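Local coordinates for phosphotriesterase homology protein (Escherichia coli, PDB 1BF6), which hydrolyses phosphorylated glyceryl acetates, and also aromatic acetates and propionates, using two zinc ions bound in each subunit, at residues A[27-32]-A[247-252]; A[63-68]-A[110-115]; A[103-108]-A[144-149]. All blocks are in the same frame, centred on the assembly; numbering follows the deposited sequence.

Overall arrangement
The three contacts sit on one phosphotriesterase-family TIM barrel. Contact 1 ties 27-32, with the strand 28-29 that follows the first barrel strand 7-12 and strand 16-17, to the loop after the last barrel strand, 237-239; its Leu29 side chain is about 9 Å from a zinc ion. Contact 2 lies 20 Å from it between centres and touches it where Tyr32 packs on Phe64 and Val68; its Met65 side chain is about 12 Å from a zinc ion. Contact 3, its centre about 18 Å from that of contact 2, packs helix 97-109, whose end leads into 110-115, on helix 134-150, which carries the glucose-binding His147 and Asn148. Contacts 1 and 3 stay about 17 Å apart at their nearest atoms.

Contact 1 (A[27-32]-A[247-252])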
ATOM      1  N   CYS A  27     -14.880   5.714   8.806  1.00 16.01           N
ATOM      2  CA  CYS A  27     -14.336   4.947   7.687  1.00 16.11           C
ATOM      3  C   CYS A  27     -14.521   5.623   6.318  1.00 16.27           C
ATOM      4  O   CYS A  27     -14.157   5.053   5.282  1.00 15.61           O
ATOM      5  CB  CYS A  27     -14.931   3.540   7.690  1.00 16.67           C
ATOM      6  SG  CYS A  27     -14.525   2.631   9.173  1.00 18.75           S
ATOM      7  N   ARG A  28     -15.120   6.813   6.321  1.00 13.31           N
ATOM      8  CA  ARG A  28     -15.299   7.595   5.109  1.00 14.79           C
ATOM      9  C   ARG A  28     -14.229   8.698   5.119  1.00 14.14           C
ATOM     10  O   ARG A  28     -14.492   9.848   5.514  1.00 13.12           O
ATOM     11  CB  ARG A  28     -16.708   8.206   5.035  1.00 14.49           C
ATOM     12  CG  ARG A  28     -16.935   9.082   3.804  1.00 18.04           C
ATOM     13  CD  ARG A  28     -18.406   9.130   3.372  1.00 22.43           C
ATOM     14  NE  ARG A  28     -19.309   9.713   4.368  1.00 26.55           N
ATOM     15  CZ  ARG A  28     -19.496  11.022   4.551  1.00 28.51           C
ATOM     16  NH1 ARG A  28     -18.838  11.918   3.815  1.00 27.05           N
ATOM     17  NH2 ARG A  28     -20.372  11.442   5.456  1.00 25.74           N
ATOM     18  N   LEU A  29     -13.010   8.329   4.728  1.00 12.84           N
ATOM     19  CA  LEU A  29     -11.895   9.280   4.692  1.00 12.85           C
ATOM     20  C   LEU A  29     -11.993  10.096   3.404  1.00 13.93           C
ATOM     21  O   LEU A  29     -11.486   9.688   2.357  1.00 14.30           O
ATOM     22  CB  LEU A  29     -10.560   8.527   4.775  1.00 13.15           C
ATOM     23  CG  LEU A  29      -9.290   9.379   4.823  1.00 13.51           C
ATOM     24  CD1 LEU A  29      -9.225  10.147   6.143  1.00 13.48           C
ATOM     25  CD2 LEU A  29      -8.088   8.477   4.684  1.00 14.32           C
ATOM     26  N   ASP A  30     -12.655  11.250   3.491  1.00 13.68           N
ATOM     27  CA  ASP A  30     -12.859  12.113   2.334  1.00 13.78           C
ATOM     28  C   ASP A  30     -12.853  13.609   2.671  1.00 13.29           C
ATOM     29  O   ASP A  30     -13.449  14.410   1.948  1.00 11.52           O
ATOM     30  CB  ASP A  30     -14.195  11.759   1.658  1.00 15.22           C
ATOM     31  CG  ASP A  30     -15.423  12.106   2.523  1.00 18.66           C
ATOM     32  OD1 ASP A  30     -15.286  12.334   3.751  1.00 17.75           O
ATOM     33  OD2 ASP A  30     -16.541  12.153   1.963  1.00 16.11           O
ATOM     34  N   GLN A  31     -12.198  13.979   3.766  1.00 12.40           N
ATOM     35  CA  GLN A  31     -12.152  15.379   4.181  1.00 12.66           C
ATOM     36  C   GLN A  31     -11.033  16.105   3.454  1.00 12.92           C
ATOM     37  O   GLN A  31      -9.885  16.141   3.898  1.00 14.50           O
ATOM     38  CB  GLN A  31     -12.016  15.463   5.695  1.00 10.20           C
ATOM     39  CG  GLN A  31     -13.151  14.722   6.406  1.00 12.32           C
ATOM     40  CD  GLN A  31     -13.122  14.878   7.911  1.00 13.35           C
ATOM     41  OE1 GLN A  31     -12.278  14.301   8.588  1.00 11.12           O
ATOM     42  NE2 GLN A  31     -14.071  15.642   8.446  1.00 13.80           N
ATOM     43  N   TYR A  32     -11.408  16.683   2.323  1.00 12.99           N
ATOM     44  CA  TYR A  32     -10.500  17.373   1.435  1.00 13.86           C
ATOM     45  C   TYR A  32      -9.491  18.348   2.032  1.00 15.38           C
ATOM     46  O   TYR A  32      -8.286  18.176   1.836  1.00 14.53           O
ATOM     47  CB  TYR A  32     -11.287  18.062   0.327  1.00 14.79           C
ATOM     48  CG  TYR A  32     -10.405  18.616  -0.761  1.00 15.26           C
ATOM     49  CD1 TYR A  32      -9.645  17.765  -1.570  1.00 14.78           C
ATOM     50  CD2 TYR A  32     -10.325  19.988  -0.983  1.00 13.61           C
ATOM     51  CE1 TYR A  32      -8.829  18.274  -2.571  1.00 13.89           C
ATOM     52  CE2 TYR A  32      -9.518  20.508  -1.981  1.00 13.96           C
ATOM     53  CZ  TYR A  32      -8.772  19.646  -2.774  1.00 13.65           C
ATOM     54  OH  TYR A  32      -7.993  20.166  -3.777  1.00 13.52           O
ATOM     55  N   SER A 247     -10.362   9.776  12.072  1.00 11.38           N
ATOM     56  CA  SER A 247      -9.755   9.890  13.396  1.00 11.85           C
ATOM     57  C   SER A 247      -8.230   9.772  13.383  1.00 11.80           C
ATOM     58  O   SER A 247      -7.572  10.025  14.395  1.00 11.02           O
ATOM     59  CB  SER A 247     -10.385   8.893  14.384  1.00 11.71           C
ATOM     60  OG  SER A 247     -10.194   7.542  14.007  1.00 13.82           O
ATOM     61  N   HIS A 248      -7.674   9.373  12.239  1.00 11.05           N
ATOM     62  CA  HIS A 248      -6.221   9.263  12.081  1.00 11.23           C
ATOM     63  C   HIS A 248      -5.617  10.635  11.721  1.00  9.42           C
ATOM     64  O   HIS A 248      -4.421  10.863  11.905  1.00 11.08           O
ATOM     65  CB  HIS A 248      -5.860   8.250  10.977  1.00  9.65           C
ATOM     66  CG  HIS A 248      -6.204   6.827  11.303  1.00 14.13           C
ATOM     67  ND1 HIS A 248      -6.410   5.872  10.329  1.00 12.20           N
ATOM     68  CD2 HIS A 248      -6.332   6.184  12.488  1.00 13.94           C
ATOM     69  CE1 HIS A 248      -6.643   4.703  10.897  1.00 14.25           C
ATOM     70  NE2 HIS A 248      -6.602   4.866  12.208  1.00 16.18           N
ATOM     71  N   LEU A 249      -6.445  11.523  11.177  1.00  9.23           N
ATOM     72  CA  LEU A 249      -6.025  12.857  10.770  1.00 10.55           C
ATOM     73  C   LEU A 249      -5.746  13.752  11.984  1.00 11.96           C
ATOM     74  O   LEU A 249      -6.422  13.653  13.001  1.00 12.08           O
ATOM     75  CB  LEU A 249      -7.095  13.494   9.884  1.00 10.31           C
ATOM     76  CG  LEU A 249      -7.525  12.683   8.641  1.00 12.27           C
ATOM     77  CD1 LEU A 249      -8.501  13.516   7.813  1.00  9.61           C
ATOM     78  CD2 LEU A 249      -6.314  12.279   7.810  1.00  9.52           C
ATOM     79  N   LYS A 250      -4.726  14.599  11.875  1.00 12.31           N
ATOM     80  CA  LYS A 250      -4.350  15.493  12.974  1.00 12.68           C
ATOM     81  C   LYS A 250      -5.476  16.450  13.380  1.00 11.76           C
ATOM     82  O   LYS A 250      -5.691  16.675  14.569  1.00 13.43           O
ATOM     83  CB  LYS A 250      -3.056  16.262  12.641  1.00 11.67           C
ATOM     84  CG  LYS A 250      -1.835  15.342  12.482  1.00 11.47           C
ATOM     85  CD  LYS A 250      -0.499  16.068  12.580  1.00 10.85           C
ATOM     86  CE  LYS A 250      -0.264  17.021  11.431  1.00 12.88           C
ATOM     87  NZ  LYS A 250      -0.011  16.300  10.154  1.00 14.53           N
ATOM     88  N   ALA A 251      -6.202  16.987  12.399  1.00 11.33           N
ATOM     89  CA  ALA A 251      -7.314  17.906  12.659  1.00 11.49           C
ATOM     90  C   ALA A 251      -8.417  17.266  13.516  1.00 13.04           C
ATOM     91  O   ALA A 251      -9.210  17.975  14.133  1.00 14.64           O
ATOM     92  CB  ALA A 251      -7.901  18.419  11.348  1.00 10.57           C
ATOM     93  N   ASN A 252      -8.470  15.933  13.527  1.00 11.63           N
ATOM     94  CA  ASN A 252      -9.452  15.185  14.312  1.00 11.31           C
ATOM     95  C   ASN A 252      -8.843  14.549  15.560  1.00  9.29           C
ATOM     96  O   ASN A 252      -9.401  13.611  16.119  1.00  7.24           O
ATOM     97  CB  ASN A 252     -10.120  14.110  13.447  1.00 10.70           C
ATOM     98  CG  ASN A 252     -10.937  14.699  12.336  1.00 12.88           C
ATOM     99  OD1 ASN A 252     -11.633  15.691  12.530  1.00 12.69           O
ATOM    100  ND2 ASN A 252     -10.841  14.112  11.147  1.00 13.80           N
TER
HETATM  101  O   HOH W   1     -14.152  16.067  11.430  1.00 28.68           O
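Gln31 and Asn252 approach from opposite directions and their amides lie nearly coplanar, the two planes only 17° apart. Asn252 ND2 gives a hydrogen to Gln31 OE1 at 2.9 Å, in the carbonyl plane of the glutamine and close to the amide plane of the asparagine. A water completes the pairing on the other half: it accepts from Gln31 NE2 at 3.0 Å and donates to Asn252 OD1 at 2.8 Å. The extended Gln31 chain (chi2 -175°) carries its amide out to this meeting point. Asn252 ND2 also bonds to the backbone oxygen of Arg246, so the NH2 group is held by its own loop as it donates across to Gln31. Because that carbonyl can only accept, it identifies ND2 as the nitrogen and hence Gln31 OE1 as the acceptor.

Segment 27-32 leads from strand 28-29 to the N-cap residue Gln31 of helix 32-44, while 247-252 belongs to the loop after strand 237-239; the pair thus links the first and last parts of the TIM barrel on the side where the zinc ions lie. Next to the amide pair, with Leu249 CD1 also 3.9 Å from Gln31 OE1, Leu29 and Leu249 slant across one another. Leu29 CD1 lies 3.8 Å from Leu249 CD1 and nearly as close to its CG and CD2, one methyl set against the branched end of the other leucine. Leu249 also rests on Ile35 and Glu38 of helix 32-44. The Arg28 guanidinium meets Asp30 in its own plane, NH1 to OD2 at 3.0 Å, and Asp30 OD1 forms a second salt bridge with Arg246.

Contact 2 (A[63-68]-A[110-115])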
ATOM      1  N   GLN A  63     -10.974  11.978  -9.069  1.00  8.03           N
ATOM      2  CA  GLN A  63     -11.018  13.434  -9.122  1.00 10.24           C
ATOM      3  C   GLN A  63     -10.441  14.062  -7.852  1.00 10.96           C
ATOM      4  O   GLN A  63      -9.670  15.022  -7.918  1.00 10.65           O
ATOM      5  CB  GLN A  63     -12.440  13.932  -9.364  1.00  9.81           C
ATOM      6  CG  GLN A  63     -12.487  15.386  -9.742  1.00 13.48           C
ATOM      7  CD  GLN A  63     -11.665  15.685 -10.978  1.00 15.18           C
ATOM      8  OE1 GLN A  63     -11.926  15.142 -12.053  1.00 20.11           O
ATOM      9  NE2 GLN A  63     -10.655  16.532 -10.833  1.00 14.39           N
ATOM     10  N   PHE A  64     -10.783  13.469  -6.713  1.00 12.36           N
ATOM     11  CA  PHE A  64     -10.317  13.919  -5.404  1.00 11.95           C
ATOM     12  C   PHE A  64      -8.798  13.867  -5.365  1.00 12.62           C
ATOM     13  O   PHE A  64      -8.150  14.778  -4.840  1.00 10.93           O
ATOM     14  CB  PHE A  64     -10.889  12.989  -4.336  1.00 13.41           C
ATOM     15  CG  PHE A  64     -10.623  13.428  -2.922  1.00 13.48           C
ATOM     16  CD1 PHE A  64      -9.408  13.149  -2.303  1.00 14.79           C
ATOM     17  CD2 PHE A  64     -11.624  14.060  -2.185  1.00 15.55           C
ATOM     18  CE1 PHE A  64      -9.197  13.487  -0.967  1.00 16.12           C
ATOM     19  CE2 PHE A  64     -11.424  14.400  -0.852  1.00 16.94           C
ATOM     20  CZ  PHE A  64     -10.215  14.114  -0.246  1.00 15.97           C
ATOM     21  N   MET A  65      -8.235  12.784  -5.908  1.00 12.25           N
ATOM     22  CA  MET A  65      -6.782  12.612  -5.945  1.00 12.87           C
ATOM     23  C   MET A  65      -6.132  13.608  -6.908  1.00 12.99           C
ATOM     24  O   MET A  65      -5.065  14.153  -6.614  1.00 13.45           O
ATOM     25  CB  MET A  65      -6.414  11.165  -6.300  1.00 11.70           C
ATOM     26  CG  MET A  65      -6.918  10.142  -5.273  1.00 12.32           C
ATOM     27  SD  MET A  65      -6.305   8.464  -5.484  1.00 11.66           S
ATOM     28  CE  MET A  65      -7.334   7.896  -6.863  1.00 11.11           C
ATOM     29  N   LEU A  66      -6.786  13.858  -8.045  1.00 12.35           N
ATOM     30  CA  LEU A  66      -6.282  14.814  -9.033  1.00 12.83           C
ATOM     31  C   LEU A  66      -6.254  16.206  -8.405  1.00 13.31           C
ATOM     32  O   LEU A  66      -5.321  16.989  -8.633  1.00 12.60           O
ATOM     33  CB  LEU A  66      -7.194  14.861 -10.267  1.00 14.04           C
ATOM     34  CG  LEU A  66      -7.096  13.723 -11.293  1.00 15.49           C
ATOM     35  CD1 LEU A  66      -8.221  13.871 -12.315  1.00 12.33           C
ATOM     36  CD2 LEU A  66      -5.724  13.752 -11.976  1.00 14.80           C
ATOM     37  N   ASP A  67      -7.299  16.505  -7.632  1.00 12.93           N
ATOM     38  CA  ASP A  67      -7.431  17.792  -6.960  1.00 13.92           C
ATOM     39  C   ASP A  67      -6.372  17.972  -5.880  1.00 12.51           C
ATOM     40  O   ASP A  67      -5.787  19.050  -5.773  1.00 14.60           O
ATOM     41  CB  ASP A  67      -8.832  17.955  -6.359  1.00 13.19           C
ATOM     42  CG  ASP A  67      -9.917  18.102  -7.415  1.00 15.29           C
ATOM     43  OD1 ASP A  67      -9.599  18.306  -8.606  1.00 15.30           O
ATOM     44  OD2 ASP A  67     -11.102  18.008  -7.049  1.00 16.18           O
ATOM     45  N   VAL A  68      -6.137  16.926  -5.080  1.00 13.74           N
ATOM     46  CA  VAL A  68      -5.127  16.981  -4.022  1.00 12.61           C
ATOM     47  C   VAL A  68      -3.770  17.300  -4.649  1.00 14.06           C
ATOM     48  O   VAL A  68      -3.054  18.162  -4.155  1.00 14.77           O
ATOM     49  CB  VAL A  68      -5.051  15.655  -3.214  1.00 12.71           C
ATOM     50  CG1 VAL A  68      -3.780  15.609  -2.378  1.00 13.29           C
ATOM     51  CG2 VAL A  68      -6.257  15.531  -2.294  1.00 11.09           C
ATOM     52  N   GLN A 110      -6.332   3.170 -19.964  1.00  9.90           N
ATOM     53  CA  GLN A 110      -7.215   4.262 -20.372  1.00 10.03           C
ATOM     54  C   GLN A 110      -7.509   5.314 -19.303  1.00 10.38           C
ATOM     55  O   GLN A 110      -7.518   6.509 -19.592  1.00 12.50           O
ATOM     56  CB  GLN A 110      -8.547   3.715 -20.896  1.00 11.73           C
ATOM     57  CG  GLN A 110      -8.432   2.569 -21.893  1.00 14.17           C
ATOM     58  CD  GLN A 110      -7.502   2.876 -23.053  1.00 11.66           C
ATOM     59  OE1 GLN A 110      -7.532   3.971 -23.632  1.00 12.03           O
ATOM     60  NE2 GLN A 110      -6.657   1.907 -23.393  1.00 14.20           N
ATOM     61  N   GLY A 111      -7.822   4.868 -18.090  1.00 11.60           N
ATOM     62  CA  GLY A 111      -8.132   5.814 -17.031  1.00 10.77           C
ATOM     63  C   GLY A 111      -9.072   5.259 -15.980  1.00 11.11           C
ATOM     64  O   GLY A 111      -9.641   4.165 -16.124  1.00  9.79           O
ATOM     65  N   ILE A 112      -9.203   6.000 -14.885  1.00 10.91           N
ATOM     66  CA  ILE A 112     -10.071   5.581 -13.797  1.00 10.85           C
ATOM     67  C   ILE A 112     -11.131   6.627 -13.467  1.00 10.50           C
ATOM     68  O   ILE A 112     -10.923   7.828 -13.643  1.00 11.09           O
ATOM     69  CB  ILE A 112      -9.285   5.224 -12.506  1.00  9.82           C
ATOM     70  CG1 ILE A 112      -8.410   6.399 -12.053  1.00 10.21           C
ATOM     71  CG2 ILE A 112      -8.485   3.941 -12.704  1.00 10.30           C
ATOM     72  CD1 ILE A 112      -7.810   6.190 -10.673  1.00  7.52           C
ATOM     73  N   ASP A 113     -12.293   6.137 -13.052  1.00 12.06           N
ATOM     74  CA  ASP A 113     -13.425   6.971 -12.661  1.00 12.21           C
ATOM     75  C   ASP A 113     -13.815   8.085 -13.628  1.00 13.23           C
ATOM     76  O   ASP A 113     -14.261   9.159 -13.208  1.00 13.95           O
ATOM     77  CB  ASP A 113     -13.198   7.526 -11.245  1.00  9.49           C
ATOM     78  CG  ASP A 113     -12.823   6.440 -10.240  1.00 11.14           C
ATOM     79  OD1 ASP A 113     -13.397   5.328 -10.301  1.00 10.22           O
ATOM     80  OD2 ASP A 113     -11.940   6.684  -9.383  1.00  9.66           O
ATOM     81  N   GLY A 114     -13.647   7.826 -14.923  1.00 14.21           N
ATOM     82  CA  GLY A 114     -14.014   8.805 -15.930  1.00 15.08           C
ATOM     83  C   GLY A 114     -13.086   9.996 -16.058  1.00 15.62           C
ATOM     84  O   GLY A 114     -13.434  10.975 -16.707  1.00 17.67           O
ATOM     85  N   THR A 115     -11.897   9.909 -15.469  1.00 14.64           N
ATOM     86  CA  THR A 115     -10.935  11.004 -15.536  1.00 14.99           C
ATOM     87  C   THR A 115      -9.730  10.621 -16.392  1.00 17.30           C
ATOM     88  O   THR A 115      -9.597   9.479 -16.844  1.00 18.20           O
ATOM     89  CB  THR A 115     -10.405  11.403 -14.117  1.00 13.22           C
ATOM     90  OG1 THR A 115      -9.562  10.362 -13.604  1.00 12.36           O
ATOM     91  CG2 THR A 115     -11.550  11.625 -13.143  1.00 12.68           C
TER
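With chi1 at 70°, Thr115 has OG1 between its backbone N and carbonyl carbon, and this turns the hydroxyl back to its own turn while CB and CG2 face helix 62-72. Leu66, with CG beside its backbone N, sends CD1 straight at the threonine: the two side chains meet tip to tip, CD1 to Thr115 CB at 3.8 Å. Gln63 reaches the same residue by a bend at chi2 (58°), which lays OE1 3.7 Å from Thr115 CG2 in van der Waals contact. The same bend swings Gln63 NE2 along the helix to Asp67 OD1, a 3.0 Å bond one turn on that meets the carboxylate from above its plane. Deeper in, Met65 CE approaches Ile112 CD1 at 4.2 Å, and both side chains also touch Ala78 of strand 75-80.

The partner of the helix is the link between helix 97-109 and strand 119-120, folded as a type I' turn from Ile112 to Thr115 with Asp113 and Gly114 at its corners. Ile112 O accepts from both Thr115 N and Thr115 OG1, each at 2.9 Å. Asp113 binds Arg60 and the backbone N of Ala62, pinning the turn to the start of the helix. The threonine hydroxyl is also hydrogen-bonded to Leu117 N, so although it lies near Leu66 CD1, its polar needs are met within its own loop; the segments meet by van der Waals packing, largely of carbon atoms, with the charged tie running from Asp113 to Arg60, just before the helix.

Contact 3 (A[103-108]-A[144-149]); sequences EMVDEI and ALAHNQ
Val105 and Ala146 bring the two helices together, their CA atoms 5.5 Å apart. Val105 has CG1 anti to its backbone N (chi1 170°), which leaves CG2 directed at the neighbouring helix; CG2 settles on the alanine backbone, 3.8 Å from Ala146 CA and 3.9 Å from Ala146 CB. Met104 comes to the same methyl with the root of its side chain, its CB 3.9 Å from Ala146 CB. The small alanine is thus received between two consecutive residues of the facing helix.

Met104 runs on from there and then bends at chi3 (-111°); its side chain also touches Ala142, one turn earlier in helix 134-150, and Thr80 and Ile122 of the barrel strands. Helices 97-109 and 134-150 are successive outer helices of the TIM barrel, with strand 122-126 between them in sequence (alpha-beta-alpha). The short segments cross at -42° with their axes 9.1 Å apart at closest approach, with the small Ala146 at the point of nearest backbone approach. Ile122 touches Ile108 and Ala146 as well.

Toward the outside, Gln149 offers its CB to Val105 CG2 at 4.5 Å, while the rest of its side chain leads away from helix 97-109. His147, a beta-D-glucose-binding residue like its neighbour Asn148, points away from this interface and bonds through ND1 to the backbone oxygen of Arg152.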
ATOM      1  N   GLU A 103     -10.539  -5.464 -16.887  1.00  8.68           N
ATOM      2  CA  GLU A 103     -10.906  -4.257 -16.158  1.00  8.18           C
ATOM      3  C   GLU A 103      -9.658  -3.590 -15.589  1.00  6.16           C
ATOM      4  O   GLU A 103      -9.478  -2.385 -15.735  1.00  6.35           O
ATOM      5  CB  GLU A 103     -11.865  -4.595 -15.011  1.00  7.71           C
ATOM      6  CG  GLU A 103     -12.285  -3.370 -14.168  1.00  9.80           C
ATOM      7  CD  GLU A 103     -13.132  -3.742 -12.951  1.00  9.17           C
ATOM      8  OE1 GLU A 103     -13.379  -4.943 -12.735  1.00  7.24           O
ATOM      9  OE2 GLU A 103     -13.529  -2.825 -12.201  1.00 11.09           O
ATOM     10  N   MET A 104      -8.798  -4.382 -14.952  1.00  7.83           N
ATOM     11  CA  MET A 104      -7.569  -3.848 -14.361  1.00  7.70           C
ATOM     12  C   MET A 104      -6.656  -3.259 -15.439  1.00  8.87           C
ATOM     13  O   MET A 104      -6.149  -2.153 -15.285  1.00  7.32           O
ATOM     14  CB  MET A 104      -6.858  -4.922 -13.539  1.00  8.39           C
ATOM     15  CG  MET A 104      -7.624  -5.317 -12.269  1.00  8.79           C
ATOM     16  SD  MET A 104      -6.761  -6.495 -11.245  1.00 15.10           S
ATOM     17  CE  MET A 104      -7.724  -7.958 -11.409  1.00 17.46           C
ATOM     18  N   VAL A 105      -6.520  -3.959 -16.569  1.00  8.53           N
ATOM     19  CA  VAL A 105      -5.696  -3.467 -17.677  1.00  6.27           C
ATOM     20  C   VAL A 105      -6.211  -2.124 -18.219  1.00  6.24           C
ATOM     21  O   VAL A 105      -5.416  -1.216 -18.457  1.00  5.75           O
ATOM     22  CB  VAL A 105      -5.598  -4.522 -18.845  1.00  4.94           C
ATOM     23  CG1 VAL A 105      -4.943  -3.890 -20.078  1.00  5.11           C
ATOM     24  CG2 VAL A 105      -4.815  -5.749 -18.390  1.00  5.22           C
ATOM     25  N   ASP A 106      -7.531  -1.969 -18.380  1.00  3.76           N
ATOM     26  CA  ASP A 106      -8.089  -0.722 -18.892  1.00  4.05           C
ATOM     27  C   ASP A 106      -7.965   0.432 -17.893  1.00  5.00           C
ATOM     28  O   ASP A 106      -7.918   1.592 -18.285  1.00  5.82           O
ATOM     29  CB  ASP A 106      -9.555  -0.891 -19.287  1.00  7.31           C
ATOM     30  CG  ASP A 106      -9.749  -1.792 -20.512  1.00 10.90           C
ATOM     31  OD1 ASP A 106      -8.761  -2.226 -21.148  1.00  9.61           O
ATOM     32  OD2 ASP A 106     -10.920  -2.074 -20.826  1.00 12.32           O
ATOM     33  N   GLU A 107      -7.986   0.117 -16.606  1.00  5.91           N
ATOM     34  CA  GLU A 107      -7.855   1.160 -15.598  1.00  7.11           C
ATOM     35  C   GLU A 107      -6.421   1.693 -15.628  1.00  7.34           C
ATOM     36  O   GLU A 107      -6.191   2.879 -15.380  1.00  8.31           O
ATOM     37  CB  GLU A 107      -8.256   0.648 -14.212  1.00  6.44           C
ATOM     38  CG  GLU A 107      -9.785   0.498 -14.068  1.00  8.57           C
ATOM     39  CD  GLU A 107     -10.294   0.667 -12.633  1.00  6.68           C
ATOM     40  OE1 GLU A 107      -9.648   0.169 -11.689  1.00  8.81           O
ATOM     41  OE2 GLU A 107     -11.366   1.279 -12.469  1.00  8.66           O
ATOM     42  N   ILE A 108      -5.489   0.819 -16.012  1.00  6.70           N
ATOM     43  CA  ILE A 108      -4.066   1.148 -16.133  1.00  7.70           C
ATOM     44  C   ILE A 108      -3.784   1.896 -17.440  1.00  9.05           C
ATOM     45  O   ILE A 108      -3.068   2.902 -17.449  1.00  8.82           O
ATOM     46  CB  ILE A 108      -3.202  -0.143 -16.103  1.00  6.26           C
ATOM     47  CG1 ILE A 108      -3.116  -0.685 -14.684  1.00  5.82           C
ATOM     48  CG2 ILE A 108      -1.815   0.088 -16.723  1.00  5.30           C
ATOM     49  CD1 ILE A 108      -2.546  -2.079 -14.604  1.00  7.65           C
ATOM     50  N   ALA A 144      -2.329 -11.288 -11.721  1.00  7.48           N
ATOM     51  CA  ALA A 144      -1.189 -11.882 -12.402  1.00  8.43           C
ATOM     52  C   ALA A 144      -1.350 -11.629 -13.903  1.00  9.83           C
ATOM     53  O   ALA A 144      -0.448 -11.091 -14.540  1.00 11.22           O
ATOM     54  CB  ALA A 144      -1.123 -13.359 -12.105  1.00  6.74           C
ATOM     55  N   LEU A 145      -2.529 -11.936 -14.451  1.00  9.86           N
ATOM     56  CA  LEU A 145      -2.789 -11.721 -15.878  1.00  9.15           C
ATOM     57  C   LEU A 145      -2.614 -10.266 -16.289  1.00  9.14           C
ATOM     58  O   LEU A 145      -2.009  -9.980 -17.327  1.00  7.09           O
ATOM     59  CB  LEU A 145      -4.200 -12.189 -16.254  1.00 10.63           C
ATOM     60  CG  LEU A 145      -4.458 -13.677 -16.005  1.00 13.23           C
ATOM     61  CD1 LEU A 145      -5.884 -14.049 -16.445  1.00 13.20           C
ATOM     62  CD2 LEU A 145      -3.406 -14.516 -16.747  1.00 12.55           C
ATOM     63  N   ALA A 146      -3.142  -9.340 -15.484  1.00  7.88           N
ATOM     64  CA  ALA A 146      -3.026  -7.913 -15.796  1.00  8.53           C
ATOM     65  C   ALA A 146      -1.563  -7.444 -15.733  1.00  7.83           C
ATOM     66  O   ALA A 146      -1.137  -6.605 -16.526  1.00  7.56           O
ATOM     67  CB  ALA A 146      -3.887  -7.082 -14.849  1.00  7.87           C
ATOM     68  N   HIS A 147      -0.802  -8.007 -14.798  1.00 10.72           N
ATOM     69  CA  HIS A 147       0.602  -7.649 -14.638  1.00  9.85           C
ATOM     70  C   HIS A 147       1.419  -8.205 -15.799  1.00 12.30           C
ATOM     71  O   HIS A 147       2.338  -7.550 -16.283  1.00  9.28           O
ATOM     72  CB  HIS A 147       1.154  -8.198 -13.322  1.00 11.18           C
ATOM     73  CG  HIS A 147       2.649  -8.292 -13.298  1.00 10.59           C
ATOM     74  ND1 HIS A 147       3.462  -7.180 -13.238  1.00  9.91           N
ATOM     75  CD2 HIS A 147       3.475  -9.357 -13.416  1.00  9.14           C
ATOM     76  CE1 HIS A 147       4.724  -7.557 -13.326  1.00 10.94           C
ATOM     77  NE2 HIS A 147       4.760  -8.871 -13.435  1.00 10.99           N
ATOM     78  N   ASN A 148       1.108  -9.433 -16.209  1.00 11.83           N
ATOM     79  CA  ASN A 148       1.827 -10.064 -17.315  1.00 13.52           C
ATOM     80  C   ASN A 148       1.603  -9.313 -18.627  1.00 12.60           C
ATOM     81  O   ASN A 148       2.420  -9.381 -19.539  1.00 15.83           O
ATOM     82  CB  ASN A 148       1.444 -11.551 -17.442  1.00 13.88           C
ATOM     83  CG  ASN A 148       1.942 -12.396 -16.262  1.00 14.39           C
ATOM     84  OD1 ASN A 148       2.861 -12.003 -15.545  1.00 17.41           O
ATOM     85  ND2 ASN A 148       1.321 -13.544 -16.049  1.00 13.78           N
ATOM     86  N   GLN A 149       0.538  -8.525 -18.701  1.00 11.77           N
ATOM     87  CA  GLN A 149       0.262  -7.774 -19.916  1.00 11.05           C
ATOM     88  C   GLN A 149       0.796  -6.343 -19.865  1.00 11.99           C
ATOM     89  O   GLN A 149       1.299  -5.825 -20.868  1.00 10.85           O
ATOM     90  CB  GLN A 149      -1.253  -7.736 -20.197  1.00 10.71           C
ATOM     91  CG  GLN A 149      -1.855  -9.083 -20.600  1.00 10.56           C
ATOM     92  CD  GLN A 149      -1.167  -9.695 -21.836  1.00 10.17           C
ATOM     93  OE1 GLN A 149      -0.983  -9.029 -22.852  1.00 12.27           O
ATOM     94  NE2 GLN A 149      -0.774 -10.954 -21.731  1.00 11.55           N
TER